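Local coordinates for protein alkylhydroperoxidase AhpD core (Rhodospirillum rubrum, PDB 2OUW) that probably acts as an AhpD-like alkylhydroperoxidase, an oxidoreductase of the carboxymuconolactone decarboxylase family that would reduce peroxides, at residues 105-108 against 109-112. Sequence-based numbering, arbitrary orientation.
Sequences HAEV and LAII
Val108 and Ile112, one turn apart on helix 102-125, make the tight side of this stretch: Val108 CG1 meets Ile112 CD1 at 3.6 Å. Ile112 gets there because its CG1 stands anti to its own carbonyl carbon (chi1 -69°), which sends the ethyl arm back down the helix, past Val108 O. This pair faces helix 68-81, with Val108 on Met73 and Ile112 on Ala77 and Thr80. Three residues earlier, Leu109 CD1 sits over one face of the His105 ring, offset toward its rim; His105 CD2 lies 4.1 Å from Leu109 CG, a slacker fit. The more open side is at Ala106 and Glu107, both partly exposed. Here the bent Glu107 chain lays OE2 3.7 Å from Ile111 CD1, a polar atom against a methyl, while the same carboxylate makes a long, weak ion pair with Arg71 of a second subunit. With an alanine at Ile111 the CG1-CD1 arm is gone, which is likely to leave Glu107 OE2 without its methyl neighbour and open a gap against Ile74 of that subunit. Four successive i+4 to i hydrogen bonds, from Leu109 N to His105 O (3.0 Å) through Ile112 N to Val108 O, mark a regular alpha-helix, sided for intrachain and intersubunit packing in this all-helical, six-chain assembly.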
loop_
_atom_site.group_PDB
_atom_site.type_symbol
_atom_site.label_atom_id
_atom_site.label_comp_id
_atom_site.label_asym_id
_atom_site.label_seq_id
_atom_site.Cartn_x
_atom_site.Cartn_y
_atom_site.Cartn_z
ATOM N N HIS B 105 15.622 -12.269 14.164
ATOM C CA HIS B 105 14.316 -11.609 14.135
ATOM C C HIS B 105 14.435 -10.102 14.298
ATOM O O HIS B 105 13.790 -9.332 13.583
ATOM C CB HIS B 105 13.421 -12.197 15.249
ATOM C CG HIS B 105 11.971 -11.849 15.100
ATOM N ND1 HIS B 105 11.047 -12.091 16.086
ATOM C CD2 HIS B 105 11.287 -11.283 14.076
ATOM C CE1 HIS B 105 9.852 -11.705 15.673
ATOM N NE2 HIS B 105 9.968 -11.210 14.454
ATOM N N ALA B 106 15.282 -9.684 15.231
ATOM C CA ALA B 106 15.459 -8.279 15.541
ATOM C C ALA B 106 16.034 -7.558 14.326
ATOM O O ALA B 106 15.603 -6.454 13.975
ATOM C CB ALA B 106 16.349 -8.124 16.727
ATOM N N GLU B 107 16.990 -8.205 13.663
ATOM C CA GLU B 107 17.598 -7.656 12.449
ATOM C C GLU B 107 16.599 -7.577 11.290
ATOM O O GLU B 107 16.550 -6.575 10.591
ATOM C CB GLU B 107 18.864 -8.460 12.079
ATOM C CG GLU B 107 19.521 -8.091 10.752
ATOM C CD GLU B 107 20.192 -6.726 10.747
ATOM O OE1 GLU B 107 20.295 -6.077 11.811
ATOM O OE2 GLU B 107 20.623 -6.285 9.657
ATOM N N VAL B 108 15.771 -8.605 11.112
ATOM C CA VAL B 108 14.719 -8.576 10.073
ATOM C C VAL B 108 13.802 -7.376 10.295
ATOM O O VAL B 108 13.514 -6.615 9.373
ATOM C CB VAL B 108 13.874 -9.882 10.047
ATOM C CG1 VAL B 108 12.700 -9.737 9.092
ATOM C CG2 VAL B 108 14.717 -11.071 9.650
ATOM N N LEU B 109 13.389 -7.188 11.541
ATOM C CA LEU B 109 12.555 -6.038 11.901
ATOM C C LEU B 109 13.229 -4.729 11.600
ATOM O O LEU B 109 12.630 -3.818 10.985
ATOM C CB LEU B 109 12.180 -6.087 13.385
ATOM C CG LEU B 109 11.146 -7.147 13.781
ATOM C CD1 LEU B 109 10.899 -7.136 15.276
ATOM C CD2 LEU B 109 9.863 -6.945 13.127
ATOM N N ALA B 110 14.480 -4.637 12.021
ATOM C CA ALA B 110 15.278 -3.446 11.765
ATOM C C ALA B 110 15.342 -3.079 10.278
ATOM O O ALA B 110 15.238 -1.899 9.910
ATOM C CB ALA B 110 16.709 -3.620 12.354
ATOM N N ILE B 111 15.523 -4.084 9.432
ATOM C CA ILE B 111 15.583 -3.861 7.995
ATOM C C ILE B 111 14.222 -3.423 7.468
ATOM O O ILE B 111 14.139 -2.526 6.644
ATOM C CB ILE B 111 16.032 -5.122 7.266
ATOM C CG1 ILE B 111 17.475 -5.463 7.652
ATOM C CG2 ILE B 111 15.914 -4.944 5.749
ATOM C CD1 ILE B 111 17.892 -6.832 7.229
ATOM N N ILE B 112 13.158 -4.066 7.941
ATOM C CA ILE B 112 11.808 -3.748 7.486
ATOM C C ILE B 112 11.504 -2.283 7.850
ATOM O O ILE B 112 11.073 -1.510 6.998
ATOM C CB ILE B 112 10.770 -4.700 8.100
ATOM C CG1 ILE B 112 10.907 -6.128 7.536
ATOM C CG2 ILE B 112 9.373 -4.176 7.886
ATOM C CD1 ILE B 112 10.206 -7.196 8.442
#